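Local coordinates for protein RNA-dependent RNA Polymerase (Bombyx mori cytoplasmic polyhedrosis virus, PDB 6TZ0) that catalyses RNA-directed RNA synthesis, making plus strands by conservative transcription and probably also the complementary minus strands during genome replication, at residues 584-589 against 597-602; 406-411 against 574-579; 464-469 against 496-501. All coordinates share one frame; numbering follows the deposited sequence.

Interaction 1. Residues 584-589 against 597-602; sequences AKNMEV and SQVKYV
Glu588 reaches across to Ser597, whose hydroxyl OG donates to Glu588 OE2 at 2.8 Å, meeting the carboxylate on its anti side and 19° out of its plane. The glutamate can span the gap because its chain is fully extended, with CG anti to the backbone N (chi1 -174°). On the same face, Asn586 and Tyr601 cross at about a right angle: Asn586 OD1 lies at the ring edge, 3.5 Å from Tyr601 CD1, with amide and ring planes turned 75° apart. Farther along that ring, Ala584 CB comes within 3.3 Å of Tyr601 OH, while Asn586 CB touches Val599 CG1. The two strands form an antiparallel beta hairpin, with Lys585-Val602, Met587-Lys600 and Val589-Gln598 as hydrogen-bonded pairs, each closed by two backbone bonds. Met587 N to Lys600 O measures 2.9 Å, and Val602 N to Lys585 O 3.0 Å. On the other face, Met587 SD lies diagonally over Val602 CG2 at 3.7 Å, and Val589 CG1 packs on Lys600 CG, also at 3.7 Å. The amine of that lysine forms a salt bridge with Glu591. Outside the hairpin, strand 370-375 runs beside 585-591, where Asn375 meets Met587 and Met373 meets Val589. Gln607 of helix 604-614 packs against Lys585 and Val602, and Trp187 of the neighbouring viral structural protein 4 packs against Glu588.

Interaction 2. Residues 406-411 against 574-579; sequences KRVNGI and CTVPRF
Asn409, in the last turn of helix 401-409, turns its amide toward Cys574 and Thr575, and its carbonyl oxygen makes the one hydrogen bond between the segments. Thr575 N donates to Asn409 OD1 at 2.7 Å, with a fairly straight N-H...O angle of 164°. The donor comes in from one side of the C=O bond, at 129° to it, and stands modestly out of the carbonyl plane. With Asn409 CG anti to the carbonyl carbon (chi1 -70°), the amide is swung from the side of the helix to the backbone of the other segment. Two side chains also approach this oxygen: Cys574 CB lies 3.4 Å from Asn409 OD1, and Val576 CG2 lies 3.6 Å from it, so the bond has apolar neighbours as well as its N-H partner. One residue back on the helix, Val408 crosses Val576 at about a right angle, with Val408 CG1 and Val576 CG2 in loose contact at 4.1 Å. The same branch of Val576 thus touches both the valine and the amide oxygen. Beyond the pair, His413 of helix 413-422 packs against Val576, whose backbone bonds to Ala604, and Cys574 touches Asn603. Arg578, past the contact, makes weak hydrogen bonds with Thr179 and Ile176 of the neighbouring viral structural protein 4. The arrangement is a side-chain-to-backbone link between the C-terminal turn of one helix and the chain leaving another, helix 557-573, within the central polymerase domain.

Interaction 3. Residues 464-469 against 496-501; sequences ERIFKS and RLFLSF
Ile466 overlaps the end of Leu499: its CG2 branch sits against both methyls of the leucine, 3.7 Å from Leu499 CD2 and 3.8 Å from Leu499 CD1. The other branch of the isoleucine runs toward Phe498, where Ile466 CD1 stands 4.2 Å from Phe498 CD2. CG1 of Ile466 is anti to the carbonyl carbon (chi1 -54°) and CG2 anti to the backbone N, which parts the two branches between the two neighbours. Beside it, Arg465 NH1 hangs over one face of the Phe498 ring, offset toward the rim and 4.2 Å from Phe498 CE2. The guanidinium and ring planes are 63° apart and the cation-pi distance is long, giving at most a weak attraction. The guanidinium is held chiefly by others: NH2 pairs with Asp495 in a salt bridge, NE bonds to the carbonyl of Glu459 and NH1 to that of Tyr460. At the other end of the contact, the extended Arg496 chain brings its NE to 3.5 Å from Ser469 O, while its NH2 bonds to Ala472 O. Leu611 and Glu612 of helix 604-614 touch Ile466 and Leu499 respectively. This is a small buried helix-to-helix contact in the central polymerase domain. In sequence the two helices stand before and after antiparallel strands 474-477 and 489-491; the link between those strands carries Arg485, seen to bind UTP in another structure, though the contact lies away from that site.

How the interactions relate
All three contacts lie in the central polymerase domain, on the same side of the chain's centre and away from the annotated metal and nucleotide sites. Interactions 2 and 3 have centres about 20 Å apart and meet through stacked rings, Phe579 CE2 lying 3.5 Å from Phe498 CZ, with Phe579 CE1 also 4.1 Å from Phe501 CD2. Interactions 1 and 2, centres about 18 Å apart, touch where Ala584 CB meets Pro577 CB at 4.2 Å. Interaction 2 is thus the middle member, since interactions 1 and 3 stay about 10 Å apart at their nearest atoms. Helix 604-614 contributes residues around all three.

Interaction 1. Residues 584-589 against 597-602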
ATOM      1  N   ALA A 584       1.706 -28.571  12.244  1.00 23.19           N
ATOM      2  CA  ALA A 584       2.039 -28.648  13.660  1.00 23.19           C
ATOM      3  C   ALA A 584       2.785 -29.938  13.965  1.00 23.19           C
ATOM      4  O   ALA A 584       2.394 -31.013  13.506  1.00 23.19           O
ATOM      5  CB  ALA A 584       0.772 -28.558  14.500  1.00 23.19           C
ATOM      6  N   LYS A 585       3.862 -29.831  14.740  1.00 23.19           N
ATOM      7  CA  LYS A 585       4.715 -30.976  15.017  1.00 23.19           C
ATOM      8  C   LYS A 585       5.572 -30.694  16.238  1.00 23.19           C
ATOM      9  O   LYS A 585       5.715 -29.551  16.668  1.00 23.19           O
ATOM     10  CB  LYS A 585       5.607 -31.314  13.823  1.00 23.19           C
ATOM     11  CG  LYS A 585       6.641 -30.276  13.457  1.00 23.19           C
ATOM     12  CD  LYS A 585       7.460 -30.798  12.298  1.00 23.19           C
ATOM     13  CE  LYS A 585       8.615 -29.890  11.951  1.00 23.19           C
ATOM     14  NZ  LYS A 585       8.177 -28.618  11.350  1.00 23.19           N
ATOM     15  N   ASN A 586       6.136 -31.762  16.794  1.00 22.93           N
ATOM     16  CA  ASN A 586       7.126 -31.630  17.850  1.00 22.93           C
ATOM     17  C   ASN A 586       8.457 -31.195  17.261  1.00 22.93           C
ATOM     18  O   ASN A 586       8.864 -31.645  16.190  1.00 22.93           O
ATOM     19  CB  ASN A 586       7.314 -32.939  18.608  1.00 22.93           C
ATOM     20  CG  ASN A 586       6.122 -33.301  19.449  1.00 22.93           C
ATOM     21  OD1 ASN A 586       5.498 -32.444  20.062  1.00 22.93           O
ATOM     22  ND2 ASN A 586       5.799 -34.583  19.488  1.00 22.93           N
ATOM     23  N   MET A 587       9.151 -30.336  17.993  1.00 25.00           N
ATOM     24  CA  MET A 587      10.269 -29.590  17.443  1.00 25.00           C
ATOM     25  C   MET A 587      11.336 -29.461  18.515  1.00 25.00           C
ATOM     26  O   MET A 587      11.015 -29.152  19.663  1.00 25.00           O
ATOM     27  CB  MET A 587       9.766 -28.224  16.971  1.00 25.00           C
ATOM     28  CG  MET A 587      10.754 -27.301  16.317  1.00 25.00           C
ATOM     29  SD  MET A 587       9.838 -25.852  15.762  1.00 25.00           S
ATOM     30  CE  MET A 587      11.155 -24.759  15.266  1.00 25.00           C
ATOM     31  N   GLU A 588      12.586 -29.738  18.154  1.00 25.62           N
ATOM     32  CA  GLU A 588      13.687 -29.586  19.096  1.00 25.62           C
ATOM     33  C   GLU A 588      13.937 -28.108  19.350  1.00 25.62           C
ATOM     34  O   GLU A 588      13.906 -27.293  18.426  1.00 25.62           O
ATOM     35  CB  GLU A 588      14.944 -30.260  18.554  1.00 25.62           C
ATOM     36  CG  GLU A 588      16.106 -30.280  19.514  1.00 25.62           C
ATOM     37  CD  GLU A 588      17.326 -30.944  18.927  1.00 25.62           C
ATOM     38  OE1 GLU A 588      17.253 -31.399  17.768  1.00 25.62           O
ATOM     39  OE2 GLU A 588      18.365 -31.002  19.619  1.00 25.62           O
ATOM     40  N   VAL A 589      14.176 -27.750  20.608  1.00 22.44           N
ATOM     41  CA  VAL A 589      14.056 -26.360  21.014  1.00 22.44           C
ATOM     42  C   VAL A 589      15.020 -26.093  22.164  1.00 22.44           C
ATOM     43  O   VAL A 589      15.412 -27.008  22.889  1.00 22.44           O
ATOM     44  CB  VAL A 589      12.578 -26.068  21.377  1.00 22.44           C
ATOM     45  CG1 VAL A 589      12.207 -26.569  22.756  1.00 22.44           C
ATOM     46  CG2 VAL A 589      12.244 -24.653  21.216  1.00 22.44           C
ATOM     47  N   SER A 597      18.696 -29.568  24.979  1.00 23.70           N
ATOM     48  CA  SER A 597      17.605 -29.153  24.110  1.00 23.70           C
ATOM     49  C   SER A 597      16.331 -29.897  24.482  1.00 23.70           C
ATOM     50  O   SER A 597      16.358 -31.098  24.755  1.00 23.70           O
ATOM     51  CB  SER A 597      17.944 -29.401  22.641  1.00 23.70           C
ATOM     52  OG  SER A 597      18.009 -30.782  22.361  1.00 23.70           O
ATOM     53  N   GLN A 598      15.219 -29.176  24.489  1.00 21.66           N
ATOM     54  CA  GLN A 598      13.932 -29.712  24.884  1.00 21.66           C
ATOM     55  C   GLN A 598      13.111 -30.004  23.632  1.00 21.66           C
ATOM     56  O   GLN A 598      13.507 -29.679  22.514  1.00 21.66           O
ATOM     57  CB  GLN A 598      13.210 -28.719  25.794  1.00 21.66           C
ATOM     58  CG  GLN A 598      14.008 -28.256  27.006  1.00 21.66           C
ATOM     59  CD  GLN A 598      14.324 -29.365  27.976  1.00 21.66           C
ATOM     60  OE1 GLN A 598      15.468 -29.789  28.100  1.00 21.66           O
ATOM     61  NE2 GLN A 598      13.309 -29.838  28.681  1.00 21.66           N
ATOM     62  N   VAL A 599      11.952 -30.626  23.814  1.00 19.63           N
ATOM     63  CA  VAL A 599      11.038 -30.903  22.712  1.00 19.63           C
ATOM     64  C   VAL A 599       9.692 -30.292  23.057  1.00 19.63           C
ATOM     65  O   VAL A 599       9.093 -30.643  24.078  1.00 19.63           O
ATOM     66  CB  VAL A 599      10.901 -32.407  22.426  1.00 19.63           C
ATOM     67  CG1 VAL A 599       9.814 -32.647  21.418  1.00 19.63           C
ATOM     68  CG2 VAL A 599      12.208 -32.971  21.908  1.00 19.63           C
ATOM     69  N   LYS A 600       9.225 -29.369  22.227  1.00 21.78           N
ATOM     70  CA  LYS A 600       7.931 -28.738  22.413  1.00 21.78           C
ATOM     71  C   LYS A 600       7.080 -28.926  21.171  1.00 21.78           C
ATOM     72  O   LYS A 600       7.590 -29.127  20.069  1.00 21.78           O
ATOM     73  CB  LYS A 600       8.057 -27.245  22.727  1.00 21.78           C
ATOM     74  CG  LYS A 600       8.736 -26.955  24.045  1.00 21.78           C
ATOM     75  CD  LYS A 600       7.898 -27.436  25.208  1.00 21.78           C
ATOM     76  CE  LYS A 600       8.502 -27.018  26.530  1.00 21.78           C
ATOM     77  NZ  LYS A 600       9.754 -27.756  26.828  1.00 21.78           N
ATOM     78  N   TYR A 601       5.771 -28.869  21.375  1.00 21.92           N
ATOM     79  CA  TYR A 601       4.809 -28.939  20.288  1.00 21.92           C
ATOM     80  C   TYR A 601       4.589 -27.536  19.744  1.00 21.92           C
ATOM     81  O   TYR A 601       4.156 -26.642  20.477  1.00 21.92           O
ATOM     82  CB  TYR A 601       3.504 -29.542  20.792  1.00 21.92           C
ATOM     83  CG  TYR A 601       2.477 -29.835  19.731  1.00 21.92           C
ATOM     84  CD1 TYR A 601       2.551 -30.992  18.975  1.00 21.92           C
ATOM     85  CD2 TYR A 601       1.431 -28.961  19.494  1.00 21.92           C
ATOM     86  CE1 TYR A 601       1.614 -31.270  18.014  1.00 21.92           C
ATOM     87  CE2 TYR A 601       0.491 -29.229  18.533  1.00 21.92           C
ATOM     88  CZ  TYR A 601       0.586 -30.384  17.798  1.00 21.92           C
ATOM     89  OH  TYR A 601      -0.356 -30.658  16.840  1.00 21.92           O
ATOM     90  N   VAL A 602       4.903 -27.333  18.469  1.00 21.59           N
ATOM     91  CA  VAL A 602       4.867 -26.018  17.843  1.00 21.59           C
ATOM     92  C   VAL A 602       3.862 -26.066  16.702  1.00 21.59           C
ATOM     93  O   VAL A 602       3.984 -26.907  15.806  1.00 21.59           O
ATOM     94  CB  VAL A 602       6.256 -25.608  17.328  1.00 21.59           C
ATOM     95  CG1 VAL A 602       6.208 -24.247  16.687  1.00 21.59           C
ATOM     96  CG2 VAL A 602       7.278 -25.635  18.445  1.00 21.59           C
TER

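Interaction 2. Residues 406-411 against 574-579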
ATOM      1  N   LYS A 406      -7.673 -16.866  20.652  1.00 30.87           N
ATOM      2  CA  LYS A 406      -8.977 -17.503  20.499  1.00 30.87           C
ATOM      3  C   LYS A 406      -9.652 -17.084  19.197  1.00 30.87           C
ATOM      4  O   LYS A 406     -10.317 -17.899  18.550  1.00 30.87           O
ATOM      5  CB  LYS A 406      -9.845 -17.159  21.711  1.00 30.87           C
ATOM      6  CG  LYS A 406     -11.202 -17.852  21.796  1.00 30.87           C
ATOM      7  CD  LYS A 406     -12.345 -16.948  21.345  1.00 30.87           C
ATOM      8  CE  LYS A 406     -13.685 -17.631  21.521  1.00 30.87           C
ATOM      9  NZ  LYS A 406     -14.806 -16.778  21.043  1.00 30.87           N
ATOM     10  N   ARG A 407      -9.486 -15.822  18.795  1.00 30.01           N
ATOM     11  CA  ARG A 407     -10.067 -15.369  17.532  1.00 30.01           C
ATOM     12  C   ARG A 407      -9.328 -15.946  16.328  1.00 30.01           C
ATOM     13  O   ARG A 407      -9.947 -16.253  15.305  1.00 30.01           O
ATOM     14  CB  ARG A 407     -10.065 -13.845  17.477  1.00 30.01           C
ATOM     15  CG  ARG A 407     -11.069 -13.201  18.395  1.00 30.01           C
ATOM     16  CD  ARG A 407     -10.958 -11.696  18.341  1.00 30.01           C
ATOM     17  NE  ARG A 407     -11.903 -11.069  19.255  1.00 30.01           N
ATOM     18  CZ  ARG A 407     -13.125 -10.688  18.909  1.00 30.01           C
ATOM     19  NH1 ARG A 407     -13.540 -10.856  17.665  1.00 30.01           N
ATOM     20  NH2 ARG A 407     -13.929 -10.131  19.802  1.00 30.01           N
ATOM     21  N   VAL A 408      -8.005 -16.085  16.431  1.00 29.71           N
ATOM     22  CA  VAL A 408      -7.190 -16.594  15.330  1.00 29.71           C
ATOM     23  C   VAL A 408      -7.444 -18.081  15.105  1.00 29.71           C
ATOM     24  O   VAL A 408      -7.411 -18.557  13.962  1.00 29.71           O
ATOM     25  CB  VAL A 408      -5.706 -16.258  15.613  1.00 29.71           C
ATOM     26  CG1 VAL A 408      -4.740 -17.035  14.748  1.00 29.71           C
ATOM     27  CG2 VAL A 408      -5.461 -14.789  15.355  1.00 29.71           C
ATOM     28  N   ASN A 409      -7.773 -18.823  16.169  1.00 30.40           N
ATOM     29  CA  ASN A 409      -8.043 -20.254  16.028  1.00 30.40           C
ATOM     30  C   ASN A 409      -9.282 -20.551  15.188  1.00 30.40           C
ATOM     31  O   ASN A 409      -9.396 -21.648  14.633  1.00 30.40           O
ATOM     32  CB  ASN A 409      -8.201 -20.895  17.401  1.00 30.40           C
ATOM     33  CG  ASN A 409      -6.904 -20.972  18.155  1.00 30.40           C
ATOM     34  OD1 ASN A 409      -5.855 -21.240  17.578  1.00 30.40           O
ATOM     35  ND2 ASN A 409      -6.967 -20.757  19.459  1.00 30.40           N
ATOM     36  N   GLY A 410     -10.208 -19.606  15.068  1.00 32.13           N
ATOM     37  CA  GLY A 410     -11.431 -19.856  14.336  1.00 32.13           C
ATOM     38  C   GLY A 410     -11.454 -19.317  12.922  1.00 32.13           C
ATOM     39  O   GLY A 410     -12.525 -19.038  12.379  1.00 32.13           O
ATOM     40  N   ILE A 411     -10.284 -19.172  12.310  1.00 33.35           N
ATOM     41  CA  ILE A 411     -10.157 -18.648  10.957  1.00 33.35           C
ATOM     42  C   ILE A 411      -9.478 -19.699  10.092  1.00 33.35           C
ATOM     43  O   ILE A 411      -8.457 -20.270  10.489  1.00 33.35           O
ATOM     44  CB  ILE A 411      -9.357 -17.326  10.942  1.00 33.35           C
ATOM     45  CG1 ILE A 411     -10.093 -16.246  11.728  1.00 33.35           C
ATOM     46  CG2 ILE A 411      -9.092 -16.850   9.531  1.00 33.35           C
ATOM     47  CD1 ILE A 411      -9.262 -15.018  11.968  1.00 33.35           C
ATOM     48  N   CYS A 574      -1.778 -19.829  20.533  1.00 28.16           N
ATOM     49  CA  CYS A 574      -2.864 -20.338  19.708  1.00 28.16           C
ATOM     50  C   CYS A 574      -2.654 -21.812  19.369  1.00 28.16           C
ATOM     51  O   CYS A 574      -1.696 -22.451  19.806  1.00 28.16           O
ATOM     52  CB  CYS A 574      -3.015 -19.499  18.440  1.00 28.16           C
ATOM     53  SG  CYS A 574      -1.632 -19.557  17.299  1.00 28.16           S
ATOM     54  N   THR A 575      -3.585 -22.368  18.593  1.00 30.14           N
ATOM     55  CA  THR A 575      -3.528 -23.763  18.147  1.00 30.14           C
ATOM     56  C   THR A 575      -3.997 -23.783  16.693  1.00 30.14           C
ATOM     57  O   THR A 575      -5.188 -23.950  16.417  1.00 30.14           O
ATOM     58  CB  THR A 575      -4.388 -24.657  19.032  1.00 30.14           C
ATOM     59  OG1 THR A 575      -3.989 -24.503  20.398  1.00 30.14           O
ATOM     60  CG2 THR A 575      -4.219 -26.120  18.649  1.00 30.14           C
ATOM     61  N   VAL A 576      -3.062 -23.592  15.769  1.00 26.35           N
ATOM     62  CA  VAL A 576      -3.370 -23.511  14.341  1.00 26.35           C
ATOM     63  C   VAL A 576      -2.486 -24.494  13.590  1.00 26.35           C
ATOM     64  O   VAL A 576      -1.277 -24.262  13.469  1.00 26.35           O
ATOM     65  CB  VAL A 576      -3.169 -22.088  13.790  1.00 26.35           C
ATOM     66  CG1 VAL A 576      -3.391 -22.057  12.286  1.00 26.35           C
ATOM     67  CG2 VAL A 576      -4.095 -21.100  14.463  1.00 26.35           C
ATOM     68  N   PRO A 577      -3.015 -25.601  13.088  1.00 24.76           N
ATOM     69  CA  PRO A 577      -2.251 -26.419  12.150  1.00 24.76           C
ATOM     70  C   PRO A 577      -2.537 -25.992  10.719  1.00 24.76           C
ATOM     71  O   PRO A 577      -3.563 -25.374  10.424  1.00 24.76           O
ATOM     72  CB  PRO A 577      -2.781 -27.830  12.414  1.00 24.76           C
ATOM     73  CG  PRO A 577      -4.194 -27.596  12.786  1.00 24.76           C
ATOM     74  CD  PRO A 577      -4.235 -26.292  13.538  1.00 24.76           C
ATOM     75  N   ARG A 578      -1.590 -26.326   9.840  1.00 26.02           N
ATOM     76  CA  ARG A 578      -1.736 -26.230   8.385  1.00 26.02           C
ATOM     77  C   ARG A 578      -1.989 -24.788   7.933  1.00 26.02           C
ATOM     78  O   ARG A 578      -3.081 -24.428   7.499  1.00 26.02           O
ATOM     79  CB  ARG A 578      -2.849 -27.157   7.869  1.00 26.02           C
ATOM     80  CG  ARG A 578      -2.438 -28.580   7.567  1.00 26.02           C
ATOM     81  CD  ARG A 578      -2.204 -29.363   8.819  1.00 26.02           C
ATOM     82  NE  ARG A 578      -2.048 -30.782   8.582  1.00 26.02           N
ATOM     83  CZ  ARG A 578      -1.708 -31.639   9.532  1.00 26.02           C
ATOM     84  NH1 ARG A 578      -1.596 -32.919   9.253  1.00 26.02           N
ATOM     85  NH2 ARG A 578      -1.475 -31.208  10.760  1.00 26.02           N
ATOM     86  N   PHE A 579      -0.965 -23.951   8.085  1.00 25.63           N
ATOM     87  CA  PHE A 579      -1.081 -22.611   7.520  1.00 25.63           C
ATOM     88  C   PHE A 579      -0.594 -22.545   6.078  1.00 25.63           C
ATOM     89  O   PHE A 579      -1.379 -22.275   5.170  1.00 25.63           O
ATOM     90  CB  PHE A 579      -0.352 -21.582   8.389  1.00 25.63           C
ATOM     91  CG  PHE A 579      -0.205 -20.240   7.735  1.00 25.63           C
ATOM     92  CD1 PHE A 579      -1.314 -19.501   7.365  1.00 25.63           C
ATOM     93  CD2 PHE A 579       1.049 -19.697   7.533  1.00 25.63           C
ATOM     94  CE1 PHE A 579      -1.169 -18.267   6.763  1.00 25.63           C
ATOM     95  CE2 PHE A 579       1.196 -18.464   6.942  1.00 25.63           C
ATOM     96  CZ  PHE A 579       0.088 -17.747   6.560  1.00 25.63           C
TER

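Interaction 3. Residues 464-469 against 496-501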
ATOM      1  N   GLU A 464      10.218 -25.119   0.193  1.00 33.47           N
ATOM      2  CA  GLU A 464      11.319 -24.453  -0.491  1.00 33.47           C
ATOM      3  C   GLU A 464      10.894 -23.189  -1.221  1.00 33.47           C
ATOM      4  O   GLU A 464      11.763 -22.421  -1.646  1.00 33.47           O
ATOM      5  CB  GLU A 464      11.982 -25.417  -1.470  1.00 33.47           C
ATOM      6  CG  GLU A 464      12.742 -26.535  -0.782  1.00 33.47           C
ATOM      7  CD  GLU A 464      13.976 -26.033  -0.049  1.00 33.47           C
ATOM      8  OE1 GLU A 464      14.615 -25.078  -0.539  1.00 33.47           O
ATOM      9  OE2 GLU A 464      14.302 -26.584   1.023  1.00 33.47           O
ATOM     10  N   ARG A 465       9.588 -22.965  -1.363  1.00 30.99           N
ATOM     11  CA  ARG A 465       9.060 -21.747  -1.964  1.00 30.99           C
ATOM     12  C   ARG A 465       9.467 -20.499  -1.184  1.00 30.99           C
ATOM     13  O   ARG A 465       9.816 -19.469  -1.778  1.00 30.99           O
ATOM     14  CB  ARG A 465       7.542 -21.880  -2.056  1.00 30.99           C
ATOM     15  CG  ARG A 465       6.828 -20.669  -2.543  1.00 30.99           C
ATOM     16  CD  ARG A 465       5.390 -20.977  -2.880  1.00 30.99           C
ATOM     17  NE  ARG A 465       4.583 -21.454  -1.761  1.00 30.99           N
ATOM     18  CZ  ARG A 465       3.903 -20.671  -0.931  1.00 30.99           C
ATOM     19  NH1 ARG A 465       3.183 -21.208   0.039  1.00 30.99           N
ATOM     20  NH2 ARG A 465       3.938 -19.354  -1.071  1.00 30.99           N
ATOM     21  N   ILE A 466       9.493 -20.597   0.145  1.00 30.72           N
ATOM     22  CA  ILE A 466       9.833 -19.458   0.993  1.00 30.72           C
ATOM     23  C   ILE A 466      11.309 -19.096   0.847  1.00 30.72           C
ATOM     24  O   ILE A 466      11.676 -17.918   0.713  1.00 30.72           O
ATOM     25  CB  ILE A 466       9.477 -19.786   2.452  1.00 30.72           C
ATOM     26  CG1 ILE A 466       8.010 -20.219   2.564  1.00 30.72           C
ATOM     27  CG2 ILE A 466       9.773 -18.615   3.342  1.00 30.72           C
ATOM     28  CD1 ILE A 466       7.013 -19.185   2.118  1.00 30.72           C
ATOM     29  N   PHE A 467      12.177 -20.108   0.841  1.00 32.96           N
ATOM     30  CA  PHE A 467      13.599 -19.841   0.690  1.00 32.96           C
ATOM     31  C   PHE A 467      13.927 -19.393  -0.722  1.00 32.96           C
ATOM     32  O   PHE A 467      14.873 -18.630  -0.921  1.00 32.96           O
ATOM     33  CB  PHE A 467      14.421 -21.073   1.049  1.00 32.96           C
ATOM     34  CG  PHE A 467      14.104 -21.639   2.394  1.00 32.96           C
ATOM     35  CD1 PHE A 467      14.307 -20.897   3.538  1.00 32.96           C
ATOM     36  CD2 PHE A 467      13.673 -22.946   2.514  1.00 32.96           C
ATOM     37  CE1 PHE A 467      14.027 -21.426   4.776  1.00 32.96           C
ATOM     38  CE2 PHE A 467      13.398 -23.483   3.746  1.00 32.96           C
ATOM     39  CZ  PHE A 467      13.579 -22.724   4.878  1.00 32.96           C
ATOM     40  N   LYS A 468      13.157 -19.851  -1.708  1.00 35.13           N
ATOM     41  CA  LYS A 468      13.302 -19.332  -3.062  1.00 35.13           C
ATOM     42  C   LYS A 468      12.925 -17.857  -3.129  1.00 35.13           C
ATOM     43  O   LYS A 468      13.557 -17.079  -3.851  1.00 35.13           O
ATOM     44  CB  LYS A 468      12.444 -20.157  -4.019  1.00 35.13           C
ATOM     45  CG  LYS A 468      12.571 -19.772  -5.470  1.00 35.13           C
ATOM     46  CD  LYS A 468      11.763 -20.702  -6.350  1.00 35.13           C
ATOM     47  CE  LYS A 468      10.279 -20.435  -6.195  1.00 35.13           C
ATOM     48  NZ  LYS A 468       9.467 -21.239  -7.151  1.00 35.13           N
ATOM     49  N   SER A 469      11.912 -17.449  -2.363  1.00 34.06           N
ATOM     50  CA  SER A 469      11.538 -16.039  -2.328  1.00 34.06           C
ATOM     51  C   SER A 469      12.551 -15.170  -1.606  1.00 34.06           C
ATOM     52  O   SER A 469      12.648 -13.979  -1.912  1.00 34.06           O
ATOM     53  CB  SER A 469      10.208 -15.854  -1.638  1.00 34.06           C
ATOM     54  OG  SER A 469      10.314 -16.135  -0.255  1.00 34.06           O
ATOM     55  N   ARG A 496       6.962 -13.387  -0.330  1.00 35.09           N
ATOM     56  CA  ARG A 496       7.262 -12.386   0.686  1.00 35.09           C
ATOM     57  C   ARG A 496       5.997 -11.729   1.209  1.00 35.09           C
ATOM     58  O   ARG A 496       5.953 -11.322   2.372  1.00 35.09           O
ATOM     59  CB  ARG A 496       8.198 -11.313   0.145  1.00 35.09           C
ATOM     60  CG  ARG A 496       9.624 -11.728  -0.032  1.00 35.09           C
ATOM     61  CD  ARG A 496      10.409 -10.519  -0.482  1.00 35.09           C
ATOM     62  NE  ARG A 496      11.810 -10.797  -0.769  1.00 35.09           N
ATOM     63  CZ  ARG A 496      12.779 -10.716   0.133  1.00 35.09           C
ATOM     64  NH1 ARG A 496      12.498 -10.379   1.383  1.00 35.09           N
ATOM     65  NH2 ARG A 496      14.030 -10.974  -0.217  1.00 35.09           N
ATOM     66  N   LEU A 497       4.969 -11.615   0.370  1.00 33.46           N
ATOM     67  CA  LEU A 497       3.679 -11.145   0.854  1.00 33.46           C
ATOM     68  C   LEU A 497       3.030 -12.189   1.749  1.00 33.46           C
ATOM     69  O   LEU A 497       2.290 -11.853   2.675  1.00 33.46           O
ATOM     70  CB  LEU A 497       2.779 -10.804  -0.331  1.00 33.46           C
ATOM     71  CG  LEU A 497       1.481 -10.062  -0.036  1.00 33.46           C
ATOM     72  CD1 LEU A 497       1.789  -8.693   0.512  1.00 33.46           C
ATOM     73  CD2 LEU A 497       0.610  -9.964  -1.264  1.00 33.46           C
ATOM     74  N   PHE A 498       3.309 -13.464   1.488  1.00 29.99           N
ATOM     75  CA  PHE A 498       2.751 -14.542   2.286  1.00 29.99           C
ATOM     76  C   PHE A 498       3.414 -14.635   3.650  1.00 29.99           C
ATOM     77  O   PHE A 498       2.771 -15.051   4.616  1.00 29.99           O
ATOM     78  CB  PHE A 498       2.897 -15.858   1.528  1.00 29.99           C
ATOM     79  CG  PHE A 498       2.287 -17.033   2.221  1.00 29.99           C
ATOM     80  CD1 PHE A 498       0.921 -17.229   2.198  1.00 29.99           C
ATOM     81  CD2 PHE A 498       3.083 -17.945   2.894  1.00 29.99           C
ATOM     82  CE1 PHE A 498       0.355 -18.309   2.825  1.00 29.99           C
ATOM     83  CE2 PHE A 498       2.521 -19.026   3.528  1.00 29.99           C
ATOM     84  CZ  PHE A 498       1.157 -19.208   3.492  1.00 29.99           C
ATOM     85  N   LEU A 499       4.694 -14.270   3.749  1.00 29.90           N
ATOM     86  CA  LEU A 499       5.364 -14.302   5.047  1.00 29.90           C
ATOM     87  C   LEU A 499       4.825 -13.238   5.992  1.00 29.90           C
ATOM     88  O   LEU A 499       4.823 -13.430   7.211  1.00 29.90           O
ATOM     89  CB  LEU A 499       6.870 -14.135   4.884  1.00 29.90           C
ATOM     90  CG  LEU A 499       7.612 -15.354   4.364  1.00 29.90           C
ATOM     91  CD1 LEU A 499       9.079 -15.019   4.194  1.00 29.90           C
ATOM     92  CD2 LEU A 499       7.420 -16.501   5.337  1.00 29.90           C
ATOM     93  N   SER A 500       4.365 -12.117   5.457  1.00 29.88           N
ATOM     94  CA  SER A 500       3.813 -11.064   6.291  1.00 29.88           C
ATOM     95  C   SER A 500       2.312 -11.187   6.495  1.00 29.88           C
ATOM     96  O   SER A 500       1.690 -10.227   6.957  1.00 29.88           O
ATOM     97  CB  SER A 500       4.136  -9.705   5.678  1.00 29.88           C
ATOM     98  OG  SER A 500       3.504  -9.555   4.423  1.00 29.88           O
ATOM     99  N   PHE A 501       1.714 -12.331   6.174  1.00 28.29           N
ATOM    100  CA  PHE A 501       0.261 -12.412   6.214  1.00 28.29           C
ATOM    101  C   PHE A 501      -0.246 -12.798   7.597  1.00 28.29           C
ATOM    102  O   PHE A 501      -1.250 -12.252   8.066  1.00 28.29           O
ATOM    103  CB  PHE A 501      -0.242 -13.387   5.158  1.00 28.29           C
ATOM    104  CG  PHE A 501      -1.727 -13.438   5.059  1.00 28.29           C
ATOM    105  CD1 PHE A 501      -2.427 -12.363   4.543  1.00 28.29           C
ATOM    106  CD2 PHE A 501      -2.426 -14.561   5.461  1.00 28.29           C
ATOM    107  CE1 PHE A 501      -3.795 -12.400   4.448  1.00 28.29           C
ATOM    108  CE2 PHE A 501      -3.791 -14.599   5.367  1.00 28.29           C
ATOM    109  CZ  PHE A 501      -4.477 -13.519   4.859  1.00 28.29           C
TER